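Local coordinates for F5/8 type C domain protein (Clostridium perfringens, PDB 7JRM) that probably binds carbohydrate through its CBM51 module, as part of ZmpB, an O-glycopeptidase that recognises and hydrolyses mucins, at residues D144-W149 against K198-V203; S254-N259 against N284-S289; N312-T317 against L322-S327; D427-N432 against Y441-L446. All coordinates share one frame; numbering follows the deposited sequence.

Contact 1: D144-W149 against K198-V203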
loop_
_atom_site.group_PDB
_atom_site.type_symbol
_atom_site.label_atom_id
_atom_site.label_comp_id
_atom_site.label_asym_id
_atom_site.label_seq_id
_atom_site.Cartn_x
_atom_site.Cartn_y
_atom_site.Cartn_z
ATOM N N ASP A 144 -29.102 4.183 3.071
ATOM C CA ASP A 144 -29.153 4.277 1.618
ATOM C C ASP A 144 -29.740 3.040 0.956
ATOM O O ASP A 144 -30.600 3.158 0.079
ATOM C CB ASP A 144 -27.745 4.536 1.061
ATOM C CG ASP A 144 -27.136 5.822 1.584
ATOM O OD1 ASP A 144 -27.793 6.879 1.480
ATOM O OD2 ASP A 144 -25.998 5.776 2.098
ATOM N N ILE A 145 -29.297 1.849 1.354
ATOM C CA ILE A 145 -29.655 0.608 0.678
ATOM C C ILE A 145 -30.098 -0.413 1.717
ATOM O O ILE A 145 -29.479 -0.541 2.779
ATOM C CB ILE A 145 -28.472 0.063 -0.153
ATOM C CG1 ILE A 145 -28.265 0.912 -1.410
ATOM C CG2 ILE A 145 -28.683 -1.399 -0.524
ATOM C CD1 ILE A 145 -29.401 0.815 -2.402
ATOM N N PHE A 146 -31.175 -1.133 1.414
ATOM C CA PHE A 146 -31.607 -2.278 2.203
ATOM C C PHE A 146 -31.347 -3.553 1.412
ATOM O O PHE A 146 -31.784 -3.676 0.265
ATOM C CB PHE A 146 -33.087 -2.180 2.573
ATOM C CG PHE A 146 -33.632 -3.433 3.195
ATOM C CD1 PHE A 146 -33.210 -3.836 4.452
ATOM C CD2 PHE A 146 -34.555 -4.214 2.521
ATOM C CE1 PHE A 146 -33.704 -4.992 5.027
ATOM C CE2 PHE A 146 -35.054 -5.370 3.092
ATOM C CZ PHE A 146 -34.627 -5.760 4.347
ATOM N N ASP A 147 -30.643 -4.498 2.032
ATOM C CA ASP A 147 -30.235 -5.737 1.384
ATOM C C ASP A 147 -30.600 -6.911 2.279
ATOM O O ASP A 147 -30.386 -6.861 3.495
ATOM C CB ASP A 147 -28.727 -5.729 1.099
ATOM C CG ASP A 147 -28.296 -6.852 0.180
ATOM O OD1 ASP A 147 -29.174 -7.562 -0.352
ATOM O OD2 ASP A 147 -27.073 -7.018 -0.016
ATOM N N THR A 148 -31.147 -7.968 1.680
ATOM C CA THR A 148 -31.604 -9.107 2.464
ATOM C C THR A 148 -31.766 -10.330 1.571
ATOM O O THR A 148 -31.993 -10.212 0.364
ATOM C CB THR A 148 -32.931 -8.804 3.173
ATOM O OG1 THR A 148 -33.267 -9.886 4.050
ATOM C CG2 THR A 148 -34.053 -8.619 2.159
ATOM N N TRP A 149 -31.633 -11.501 2.186
ATOM C CA TRP A 149 -32.071 -12.761 1.610
ATOM C C TRP A 149 -33.415 -13.139 2.221
ATOM O O TRP A 149 -33.678 -12.863 3.395
ATOM C CB TRP A 149 -31.057 -13.880 1.866
ATOM C CG TRP A 149 -29.763 -13.747 1.116
ATOM C CD1 TRP A 149 -28.558 -13.358 1.625
ATOM C CD2 TRP A 149 -29.540 -14.024 -0.273
ATOM N NE1 TRP A 149 -27.602 -13.368 0.640
ATOM C CE2 TRP A 149 -28.178 -13.774 -0.536
ATOM C CE3 TRP A 149 -30.361 -14.455 -1.320
ATOM C CZ2 TRP A 149 -27.618 -13.939 -1.801
ATOM C CZ3 TRP A 149 -29.802 -14.620 -2.577
ATOM C CH2 TRP A 149 -28.445 -14.362 -2.806
ATOM N N LYS A 198 -37.833 7.474 5.954
ATOM C CA LYS A 198 -37.978 7.443 7.402
ATOM C C LYS A 198 -38.390 6.086 7.946
ATOM O O LYS A 198 -38.052 5.771 9.090
ATOM C CB LYS A 198 -39.001 8.496 7.860
ATOM C CG LYS A 198 -38.475 9.922 7.807
ATOM C CD LYS A 198 -39.598 10.937 7.937
ATOM C CE LYS A 198 -39.419 11.802 9.174
ATOM N NZ LYS A 198 -40.723 12.235 9.746
ATOM N N GLU A 199 -39.096 5.274 7.165
ATOM C CA GLU A 199 -39.550 3.968 7.615
ATOM C C GLU A 199 -39.424 2.957 6.487
ATOM O O GLU A 199 -39.646 3.284 5.319
ATOM C CB GLU A 199 -41.006 4.013 8.097
ATOM C CG GLU A 199 -41.202 4.658 9.455
ATOM C CD GLU A 199 -42.577 4.384 10.028
ATOM O OE1 GLU A 199 -43.494 4.056 9.245
ATOM O OE2 GLU A 199 -42.741 4.497 11.260
ATOM N N ILE A 200 -39.065 1.730 6.849
ATOM C CA ILE A 200 -39.125 0.587 5.951
ATOM C C ILE A 200 -39.972 -0.487 6.620
ATOM O O ILE A 200 -39.833 -0.740 7.823
ATOM C CB ILE A 200 -37.721 0.054 5.585
ATOM C CG1 ILE A 200 -37.828 -1.063 4.543
ATOM C CG2 ILE A 200 -36.960 -0.411 6.824
ATOM C CD1 ILE A 200 -36.499 -1.680 4.168
ATOM N N LYS A 201 -40.871 -1.092 5.851
ATOM C CA LYS A 201 -41.813 -2.077 6.368
ATOM C C LYS A 201 -41.585 -3.399 5.653
ATOM O O LYS A 201 -41.742 -3.482 4.431
ATOM C CB LYS A 201 -43.256 -1.604 6.189
ATOM C CG LYS A 201 -44.297 -2.519 6.814
ATOM C CD LYS A 201 -45.642 -1.819 6.932
ATOM C CE LYS A 201 -46.088 -1.251 5.594
ATOM N NZ LYS A 201 -47.455 -0.664 5.661
ATOM N N LEU A 202 -41.215 -4.424 6.415
ATOM C CA LEU A 202 -40.956 -5.756 5.883
ATOM C C LEU A 202 -42.206 -6.608 6.067
ATOM O O LEU A 202 -42.628 -6.859 7.201
ATOM C CB LEU A 202 -39.754 -6.388 6.579
ATOM C CG LEU A 202 -38.486 -5.532 6.628
ATOM C CD1 LEU A 202 -37.356 -6.295 7.297
ATOM C CD2 LEU A 202 -38.083 -5.083 5.231
ATOM N N VAL A 203 -42.792 -7.052 4.958
ATOM C CA VAL A 203 -44.088 -7.721 4.959
ATOM C C VAL A 203 -43.919 -9.138 4.430
ATOM O O VAL A 203 -43.307 -9.346 3.375
ATOM C CB VAL A 203 -45.122 -6.946 4.124
ATOM C CG1 VAL A 203 -46.407 -7.750 3.986
ATOM C CG2 VAL A 203 -45.402 -5.591 4.757
#
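Phe146 holds CG opposite its main-chain nitrogen (chi1 171°), which sends the ring from strand 145-152 toward strand 199-205, and Ile200, fully extended through chi1 and chi2, carries its CD1 across the same gap to meet it. The two side chains run at about a right angle. Ile200 CD1 settles over one face of the ring, 3.5 Å from Phe146 CG, nearer the CB end than the far rim. From Ile200 CD1 to the centroid of the Phe146 ring is 3.8 Å, 24° off the ring normal, a CH-pi contact. The far end of the ring belongs to Leu202, which approaches from the opposite direction. Leu202 CD2 lies 3.6 Å from Phe146 CZ and 3.7 Å from Phe146 CE2, obliquely to the ring, while its CD1 is a little more distant. One aromatic side chain thus serves two aliphatic ones spaced two residues apart on the same strand. Val168 and Leu86 touch Phe146 and Leu202 as well and extend this apolar cluster, in which all three residues of the contact are buried. On strand 145-152 the neighbouring Asp147 forms salt bridges with Arg189 and Arg224. The backbones stay well separated, Phe146 CA lying 8.9 Å from Ile200 CA, because the strands belong to different sheets: 145-152 runs between 188-193 and 215-224, and 199-205 between 134-139 and 163-170, leading on to the calcium ligand Val206. Side chains interleaved between facing antiparallel sheets form the core of the beta-sandwich of the NPCBM/CBM51 module.

Contact 2: S254-N259 against N284-S289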
loop_
_atom_site.group_PDB
_atom_site.type_symbol
_atom_site.label_atom_id
_atom_site.label_comp_id
_atom_site.label_asym_id
_atom_site.label_seq_id
_atom_site.Cartn_x
_atom_site.Cartn_y
_atom_site.Cartn_z
ATOM N N SER A 254 13.533 12.642 -5.104
ATOM C CA SER A 254 12.930 11.360 -5.450
ATOM C C SER A 254 12.582 10.555 -4.206
ATOM O O SER A 254 11.595 9.809 -4.210
ATOM C CB SER A 254 13.866 10.561 -6.357
ATOM O OG SER A 254 14.982 10.072 -5.635
ATOM N N GLU A 255 13.375 10.687 -3.140
ATOM C CA GLU A 255 13.046 10.025 -1.882
ATOM C C GLU A 255 11.739 10.555 -1.308
ATOM O O GLU A 255 10.897 9.781 -0.838
ATOM C CB GLU A 255 14.180 10.215 -0.875
ATOM C CG GLU A 255 14.472 8.994 -0.021
ATOM C CD GLU A 255 15.356 7.989 -0.729
ATOM O OE1 GLU A 255 16.595 8.090 -0.596
ATOM O OE2 GLU A 255 14.815 7.098 -1.417
ATOM N N ALA A 256 11.554 11.878 -1.339
ATOM C CA ALA A 256 10.341 12.472 -0.787
ATOM C C ALA A 256 9.109 12.039 -1.569
ATOM O O ALA A 256 8.079 11.696 -0.978
ATOM C CB ALA A 256 10.465 13.995 -0.775
ATOM N N LEU A 257 9.193 12.051 -2.902
ATOM C CA LEU A 257 8.077 11.582 -3.716
ATOM C C LEU A 257 7.803 10.105 -3.473
ATOM O O LEU A 257 6.642 9.690 -3.369
ATOM C CB LEU A 257 8.362 11.837 -5.197
ATOM C CG LEU A 257 7.371 11.215 -6.183
ATOM C CD1 LEU A 257 6.009 11.882 -6.064
ATOM C CD2 LEU A 257 7.895 11.301 -7.608
ATOM N N LYS A 258 8.862 9.297 -3.373
ATOM C CA LYS A 258 8.693 7.876 -3.089
ATOM C C LYS A 258 8.003 7.661 -1.749
ATOM O O LYS A 258 7.152 6.772 -1.614
ATOM C CB LYS A 258 10.052 7.176 -3.110
ATOM C CG LYS A 258 9.986 5.666 -2.965
ATOM C CD LYS A 258 9.104 5.044 -4.034
ATOM C CE LYS A 258 8.283 3.901 -3.467
ATOM N NZ LYS A 258 9.147 2.788 -2.986
ATOM N N ASN A 259 8.355 8.466 -0.743
ATOM C CA ASN A 259 7.702 8.353 0.556
ATOM C C ASN A 259 6.244 8.787 0.480
ATOM O O ASN A 259 5.385 8.218 1.163
ATOM C CB ASN A 259 8.456 9.181 1.596
ATOM C CG ASN A 259 9.851 8.651 1.864
ATOM O OD1 ASN A 259 10.186 7.529 1.484
ATOM N ND2 ASN A 259 10.675 9.458 2.523
ATOM N N ASN A 284 0.669 15.684 -3.809
ATOM C CA ASN A 284 0.674 16.802 -4.747
ATOM C C ASN A 284 1.808 17.772 -4.449
ATOM O O ASN A 284 2.382 18.362 -5.372
ATOM C CB ASN A 284 -0.668 17.532 -4.709
ATOM C CG ASN A 284 -1.726 16.849 -5.553
ATOM O OD1 ASN A 284 -1.414 16.136 -6.506
ATOM N ND2 ASN A 284 -2.989 17.067 -5.206
ATOM N N LYS A 285 2.148 17.949 -3.170
ATOM C CA LYS A 285 3.226 18.863 -2.806
ATOM C C LYS A 285 4.575 18.337 -3.282
ATOM O O LYS A 285 5.374 19.082 -3.862
ATOM C CB LYS A 285 3.233 19.087 -1.293
ATOM C CG LYS A 285 4.440 19.854 -0.782
ATOM C CD LYS A 285 4.573 19.727 0.727
ATOM C CE LYS A 285 5.839 20.400 1.231
ATOM N NZ LYS A 285 7.065 19.763 0.675
ATOM N N GLU A 286 4.848 17.051 -3.045
ATOM C CA GLU A 286 6.097 16.463 -3.515
ATOM C C GLU A 286 6.126 16.312 -5.028
ATOM O O GLU A 286 7.213 16.274 -5.616
ATOM C CB GLU A 286 6.329 15.103 -2.851
ATOM C CG GLU A 286 6.310 15.131 -1.328
ATOM C CD GLU A 286 7.377 16.035 -0.731
ATOM O OE1 GLU A 286 7.206 16.464 0.429
ATOM O OE2 GLU A 286 8.387 16.313 -1.413
ATOM N N MET A 287 4.957 16.228 -5.669
ATOM C CA MET A 287 4.913 16.168 -7.126
ATOM C C MET A 287 5.425 17.463 -7.743
ATOM O O MET A 287 6.180 17.436 -8.722
ATOM C CB MET A 287 3.488 15.878 -7.593
ATOM C CG MET A 287 3.182 14.406 -7.823
ATOM S SD MET A 287 4.396 13.606 -8.883
ATOM C CE MET A 287 3.361 13.184 -10.280
ATOM N N ASN A 288 5.030 18.606 -7.181
ATOM C CA ASN A 288 5.480 19.901 -7.672
ATOM C C ASN A 288 6.824 20.321 -7.091
ATOM O O ASN A 288 7.370 21.344 -7.519
ATOM C CB ASN A 288 4.430 20.971 -7.366
ATOM C CG ASN A 288 3.065 20.625 -7.930
ATOM O OD1 ASN A 288 2.897 20.497 -9.142
ATOM N ND2 ASN A 288 2.083 20.472 -7.050
ATOM N N SER A 289 7.364 19.569 -6.135
ATOM C CA SER A 289 8.663 19.860 -5.547
ATOM C C SER A 289 9.790 19.052 -6.174
ATOM O O SER A 289 10.930 19.137 -5.706
ATOM C CB SER A 289 8.626 19.607 -4.035
ATOM O OG SER A 289 8.096 20.726 -3.346
#
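Glu286 leans on Ala256 and Leu257 from CB to one carboxylate oxygen. Glu286 CB lies 4.0 Å from Leu257 CA, against the backbone of the facing helix. Glu286 CG, placed beside its own backbone nitrogen (chi1 -55°), comes 3.9 Å from Ala256 O. A bend at chi2 then turns the chain back over the alanine methyl, so that Glu286 CD is 3.7 Å and Glu286 OE2 3.2 Å from Ala256 CB. The other carboxylate oxygen, Glu286 OE1, forms a salt bridge with Lys285 NZ of its own helix at 3.3 Å, the hydrogen bond in it being weak. Glu282 brings a like charge close to OE1, which may raise the affinity of the pair for a proton. On the more buried side, Leu257 CD1 touches Met287 SD at 3.7 Å, the methionine being folded at both chi2 and chi3. The small alanine goes with a close approach: Leu257 CA and Glu286 CA are 5.3 Å apart, and the short helical axes pass within 8.9 Å at 156°, nearly antiparallel. Helices 251-270 and 273-288 form a hairpin, and Leu244 and Leu246, from the loop after helix 232-242, cover Met287 and Leu257, consistent with a small three-helix module of FIVAR type.

Contact 3: N312-T317 against L322-S327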
loop_
_atom_site.group_PDB
_atom_site.type_symbol
_atom_site.label_atom_id
_atom_site.label_comp_id
_atom_site.label_asym_id
_atom_site.label_seq_id
_atom_site.Cartn_x
_atom_site.Cartn_y
_atom_site.Cartn_z
ATOM N N ASN A 312 40.708 7.808 -16.438
ATOM C CA ASN A 312 41.252 6.564 -16.973
ATOM C C ASN A 312 40.172 5.497 -17.096
ATOM O O ASN A 312 40.181 4.701 -18.042
ATOM C CB ASN A 312 42.395 6.066 -16.089
ATOM C CG ASN A 312 43.747 6.582 -16.538
ATOM O OD1 ASN A 312 44.141 6.405 -17.691
ATOM N ND2 ASN A 312 44.470 7.223 -15.626
ATOM N N GLN A 313 39.231 5.466 -16.149
ATOM C CA GLN A 313 38.181 4.456 -16.181
ATOM C C GLN A 313 37.140 4.750 -17.255
ATOM O O GLN A 313 36.587 3.820 -17.852
ATOM C CB GLN A 313 37.510 4.355 -14.811
ATOM C CG GLN A 313 36.587 3.158 -14.651
ATOM C CD GLN A 313 37.276 1.973 -14.006
ATOM O OE1 GLN A 313 38.125 2.135 -13.128
ATOM N NE2 GLN A 313 36.911 0.771 -14.434
ATOM N N LEU A 314 36.864 6.027 -17.517
ATOM C CA LEU A 314 35.816 6.418 -18.448
ATOM C C LEU A 314 36.335 6.795 -19.828
ATOM O O LEU A 314 35.523 6.996 -20.737
ATOM C CB LEU A 314 35.013 7.592 -17.876
ATOM C CG LEU A 314 34.116 7.270 -16.680
ATOM C CD1 LEU A 314 33.491 8.537 -16.120
ATOM C CD2 LEU A 314 33.047 6.265 -17.073
ATOM N N ASN A 315 37.654 6.898 -20.003
ATOM C CA ASN A 315 38.253 7.296 -21.273
ATOM C C ASN A 315 37.710 8.643 -21.734
ATOM O O ASN A 315 36.866 8.706 -22.635
ATOM C CB ASN A 315 38.019 6.221 -22.340
ATOM C CG ASN A 315 38.678 6.551 -23.671
ATOM O OD1 ASN A 315 39.354 7.571 -23.805
ATOM N ND2 ASN A 315 38.480 5.689 -24.660
ATOM N N LYS A 316 38.195 9.721 -21.127
ATOM C CA LYS A 316 37.817 11.073 -21.517
ATOM C C LYS A 316 38.768 12.047 -20.839
ATOM O O LYS A 316 39.493 11.688 -19.906
ATOM C CB LYS A 316 36.367 11.393 -21.146
ATOM C CG LYS A 316 35.969 10.956 -19.748
ATOM C CD LYS A 316 34.664 11.607 -19.326
ATOM C CE LYS A 316 34.771 13.122 -19.355
ATOM N NZ LYS A 316 33.462 13.768 -19.650
ATOM N N THR A 317 38.757 13.285 -21.324
ATOM C CA THR A 317 39.554 14.360 -20.758
ATOM C C THR A 317 38.643 15.506 -20.341
ATOM O O THR A 317 37.478 15.582 -20.742
ATOM C CB THR A 317 40.606 14.867 -21.756
ATOM O OG1 THR A 317 39.957 15.584 -22.813
ATOM C CG2 THR A 317 41.384 13.704 -22.346
ATOM N N LEU A 322 28.114 14.772 -13.720
ATOM C CA LEU A 322 27.267 13.887 -12.927
ATOM C C LEU A 322 26.826 12.683 -13.747
ATOM O O LEU A 322 26.759 11.562 -13.231
ATOM C CB LEU A 322 26.052 14.651 -12.399
ATOM C CG LEU A 322 25.125 13.915 -11.430
ATOM C CD1 LEU A 322 25.821 13.684 -10.100
ATOM C CD2 LEU A 322 23.833 14.692 -11.235
ATOM N N GLY A 323 26.517 12.899 -15.028
ATOM C CA GLY A 323 26.241 11.777 -15.910
ATOM C C GLY A 323 27.416 10.825 -16.010
ATOM O O GLY A 323 27.238 9.607 -16.072
ATOM N N ASP A 324 28.636 11.371 -16.026
ATOM C CA ASP A 324 29.821 10.527 -15.930
ATOM C C ASP A 324 29.847 9.778 -14.605
ATOM O O ASP A 324 30.123 8.574 -14.568
ATOM C CB ASP A 324 31.088 11.370 -16.086
ATOM C CG ASP A 324 31.341 11.785 -17.520
ATOM O OD1 ASP A 324 31.075 10.975 -18.432
ATOM O OD2 ASP A 324 31.813 12.921 -17.733
ATOM N N MET A 325 29.548 10.475 -13.503
ATOM C CA MET A 325 29.580 9.842 -12.188
ATOM C C MET A 325 28.522 8.753 -12.068
ATOM O O MET A 325 28.771 7.699 -11.472
ATOM C CB MET A 325 29.396 10.894 -11.094
ATOM C CG MET A 325 30.518 11.915 -11.020
ATOM S SD MET A 325 32.107 11.178 -10.589
ATOM C CE MET A 325 31.711 10.395 -9.032
ATOM N N TYR A 326 27.334 8.987 -12.633
ATOM C CA TYR A 326 26.271 7.989 -12.581
ATOM C C TYR A 326 26.626 6.720 -13.345
ATOM O O TYR A 326 26.003 5.678 -13.114
ATOM C CB TYR A 326 24.970 8.572 -13.139
ATOM C CG TYR A 326 24.204 9.442 -12.167
ATOM C CD1 TYR A 326 24.726 9.752 -10.917
ATOM C CD2 TYR A 326 22.955 9.954 -12.500
ATOM C CE1 TYR A 326 24.027 10.548 -10.028
ATOM C CE2 TYR A 326 22.249 10.752 -11.617
ATOM C CZ TYR A 326 22.790 11.045 -10.382
ATOM O OH TYR A 326 22.095 11.837 -9.497
ATOM N N SER A 327 27.608 6.783 -14.241
ATOM C CA SER A 327 27.960 5.649 -15.084
ATOM C C SER A 327 29.011 4.732 -14.466
ATOM O O SER A 327 29.276 3.663 -15.025
ATOM C CB SER A 327 28.451 6.144 -16.447
ATOM O OG SER A 327 29.860 6.272 -16.465
#
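Lys316 and Asp324 form a salt bridge beside the packing of Leu314 on Asp324 and Ser327, in the helical region that precedes the parallel strands 330-332 and 350-352 of what the sequence suggests is a short leucine-rich repeat domain. Lys316 NZ donates to Asp324 OD2 at 2.7 Å, meeting it on the syn side and 24° out of the carboxylate plane. The two side chains come from opposite directions, and the lysine is bent at chi3 (-59°), with Lys316 CE 3.4 Å from Asp324 OD2. Leu314 supplies the apolar half. Leu314 CD1 rests 3.7 Å from Asp324 CB and equally far from Asp324 O, whereas Leu314 CD2 presses on the hydroxyl of Ser327, 3.2 Å from OG. The aspartate is thus touched by the lysine at its carboxylate and by the leucine at its base. Further out, Asn315 leaves the helical conformation with a positive phi directly after helix 304-314, and the chain turns there, after which Lys316 runs past Asp324. Lys316 NZ has a second, weak bond to Asp319 O in the connecting loop, and Asp324 N is held by Thr321 OG1. Gln313, bonded through OE1 to Thr332 N, ties the end of helix 304-314 to strand 330-332, while Met325 on the inner side of helix 322-326 packs on Ile320 and Ala345. The carbonyl oxygen of Asp324 receives two donors from Ser327, the backbone N at 3.1 Å and OG at 3.0 Å, the hydroxyl tilted 19° from the carbonyl plane.

Contact 4: D427-N432 against Y441-L446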
loop_
_atom_site.group_PDB
_atom_site.type_symbol
_atom_site.label_atom_id
_atom_site.label_comp_id
_atom_site.label_asym_id
_atom_site.label_seq_id
_atom_site.Cartn_x
_atom_site.Cartn_y
_atom_site.Cartn_z
ATOM N N ASP A 427 41.363 9.687 19.475
ATOM C CA ASP A 427 41.181 10.694 18.437
ATOM C C ASP A 427 42.438 11.532 18.241
ATOM O O ASP A 427 42.733 11.952 17.116
ATOM C CB ASP A 427 39.988 11.588 18.773
ATOM C CG ASP A 427 38.659 10.915 18.484
ATOM O OD1 ASP A 427 38.666 9.805 17.913
ATOM O OD2 ASP A 427 37.608 11.498 18.826
ATOM N N GLU A 428 43.186 11.786 19.313
ATOM C CA GLU A 428 44.429 12.540 19.241
ATOM C C GLU A 428 45.458 11.886 20.152
ATOM O O GLU A 428 45.117 11.132 21.067
ATOM C CB GLU A 428 44.228 14.011 19.635
ATOM C CG GLU A 428 43.215 14.760 18.780
ATOM C CD GLU A 428 43.373 16.265 18.866
ATOM O OE1 GLU A 428 44.525 16.741 18.930
ATOM O OE2 GLU A 428 42.344 16.972 18.867
ATOM N N PHE A 429 46.730 12.182 19.892
ATOM C CA PHE A 429 47.827 11.656 20.692
ATOM C C PHE A 429 48.766 12.785 21.091
ATOM O O PHE A 429 48.975 13.740 20.338
ATOM C CB PHE A 429 48.607 10.558 19.941
ATOM C CG PHE A 429 49.205 11.010 18.636
ATOM C CD1 PHE A 429 50.480 11.548 18.586
ATOM C CD2 PHE A 429 48.494 10.877 17.454
ATOM C CE1 PHE A 429 51.032 11.959 17.386
ATOM C CE2 PHE A 429 49.040 11.284 16.249
ATOM C CZ PHE A 429 50.310 11.824 16.215
ATOM N N THR A 430 49.326 12.664 22.294
ATOM C CA THR A 430 50.282 13.628 22.826
ATOM C C THR A 430 51.545 12.878 23.219
ATOM O O THR A 430 51.482 11.915 23.992
ATOM C CB THR A 430 49.703 14.381 24.029
ATOM O OG1 THR A 430 48.778 15.375 23.570
ATOM C CG2 THR A 430 50.810 15.058 24.824
ATOM N N ILE A 431 52.684 13.311 22.686
ATOM C CA ILE A 431 53.967 12.655 22.907
ATOM C C ILE A 431 54.871 13.601 23.683
ATOM O O ILE A 431 55.059 14.757 23.284
ATOM C CB ILE A 431 54.624 12.237 21.580
ATOM C CG1 ILE A 431 53.761 11.200 20.861
ATOM C CG2 ILE A 431 56.027 11.697 21.825
ATOM C CD1 ILE A 431 53.979 11.162 19.366
ATOM N N ASN A 432 55.426 13.113 24.789
ATOM C CA ASN A 432 56.413 13.883 25.530
ATOM C C ASN A 432 57.730 13.895 24.766
ATOM O O ASN A 432 58.222 12.845 24.339
ATOM C CB ASN A 432 56.610 13.295 26.927
ATOM C CG ASN A 432 57.847 13.837 27.623
ATOM O OD1 ASN A 432 58.217 14.999 27.447
ATOM N ND2 ASN A 432 58.495 12.995 28.420
ATOM N N TYR A 441 62.151 11.794 14.258
ATOM C CA TYR A 441 61.290 10.746 14.784
ATOM C C TYR A 441 60.043 10.634 13.922
ATOM O O TYR A 441 59.546 11.628 13.389
ATOM C CB TYR A 441 60.899 11.016 16.241
ATOM C CG TYR A 441 62.054 10.911 17.209
ATOM C CD1 TYR A 441 62.883 11.998 17.451
ATOM C CD2 TYR A 441 62.319 9.723 17.874
ATOM C CE1 TYR A 441 63.943 11.905 18.332
ATOM C CE2 TYR A 441 63.376 9.619 18.756
ATOM C CZ TYR A 441 64.185 10.712 18.982
ATOM O OH TYR A 441 65.238 10.611 19.862
ATOM N N GLY A 442 59.542 9.410 13.794
ATOM C CA GLY A 442 58.345 9.143 13.021
ATOM C C GLY A 442 57.233 8.614 13.903
ATOM O O GLY A 442 57.477 7.906 14.881
ATOM N N VAL A 443 56.000 8.968 13.549
ATOM C CA VAL A 443 54.808 8.537 14.271
ATOM C C VAL A 443 53.955 7.718 13.315
ATOM O O VAL A 443 53.539 8.219 12.263
ATOM C CB VAL A 443 54.015 9.729 14.831
ATOM C CG1 VAL A 443 52.798 9.241 15.603
ATOM C CG2 VAL A 443 54.906 10.592 15.711
ATOM N N HIS A 444 53.692 6.466 13.677
ATOM C CA HIS A 444 52.912 5.550 12.856
ATOM C C HIS A 444 51.549 5.341 13.502
ATOM O O HIS A 444 51.462 4.850 14.632
ATOM C CB HIS A 444 53.638 4.216 12.683
ATOM C CG HIS A 444 54.884 4.309 11.859
ATOM N ND1 HIS A 444 56.058 4.844 12.341
ATOM C CD2 HIS A 444 55.138 3.935 10.583
ATOM C CE1 HIS A 444 56.982 4.795 11.399
ATOM N NE2 HIS A 444 56.449 4.249 10.321
ATOM N N VAL A 445 50.492 5.711 12.784
ATOM C CA VAL A 445 49.120 5.549 13.248
ATOM C C VAL A 445 48.553 4.331 12.528
ATOM O O VAL A 445 48.067 4.430 11.398
ATOM C CB VAL A 445 48.279 6.803 12.992
ATOM C CG1 VAL A 445 46.851 6.597 13.481
ATOM C CG2 VAL A 445 48.915 8.018 13.652
ATOM N N LEU A 446 48.620 3.173 13.179
ATOM C CA LEU A 446 48.113 1.944 12.590
ATOM C C LEU A 446 46.597 1.886 12.722
ATOM O O LEU A 446 46.039 2.200 13.777
ATOM C CB LEU A 446 48.741 0.722 13.264
ATOM C CG LEU A 446 50.265 0.548 13.279
ATOM C CD1 LEU A 446 50.627 -0.930 13.295
ATOM C CD2 LEU A 446 50.937 1.244 12.106
#
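Val443 is the tight point of this contact, its two methyls shared between Phe429 and Ile431. Val443 CG1, opposite the valine's main-chain nitrogen (chi1 -179°), lies 3.6 Å from Phe429 CZ and 3.7 Å from Phe429 CE1, obliquely to the ring. Val443 CG2 takes the other partner, meeting Ile431 CD1 tip to tip at 3.8 Å. Phe429 has its CG between the backbone nitrogen and the carbonyl carbon (chi1 59°), and its ring is directed at the facing strand. The other flank of the ring is looser: Val445 CG2 stays 4.2 Å from Phe429 CE2, and the two side chains slant past one another. The backbones stand apart, Phe429 CA being 9.7 Å from Val445 CA and Ile431 CA 9.6 Å from Val443 CA, while the short strand axes make an angle of 151°. That is the spacing of two sheets face to face. Strand 428-432 pairs with 391-395 in a small antiparallel sheet, and strand 440-449 lies between 407-413 and 452-461 in the larger one, giving a C-terminal beta-sandwich that, following apparent leucine-rich repeats, recalls the Ig-like domain of internalins. Leu385, from a loop, adds to the cover of Phe429, Val412 packs on Ile431, and Tyr458 and Phe460 adjoin Val443. The solvent side belongs to the alternate residues of strand 428-432: Glu428 and Thr430 are exposed and lie over Ile393 of strand 391-395. In strand 440-449 the alternate residue His444 makes an edge-to-face contact with Phe457.

In the fold
The four contacts follow one another along an extended chain, none touching another. Contacts 1 and 4, about 89 Å apart between centres, are both buried and purely apolar, each joining two sheets of a sandwich through a phenylalanine; the ring in contact 1 has a methyl over its face, that in contact 4 is met obliquely. Contact 2 joins two helices, contact 3 a helix end and its following loop to a short helix; both are less buried, and charged groups take part. In contact 2 the glutamate's salt bridge stays within its own helix, whereas in contact 3, at the surface, a salt bridge spans the two segments. Their nearest atoms are about 8 Å apart.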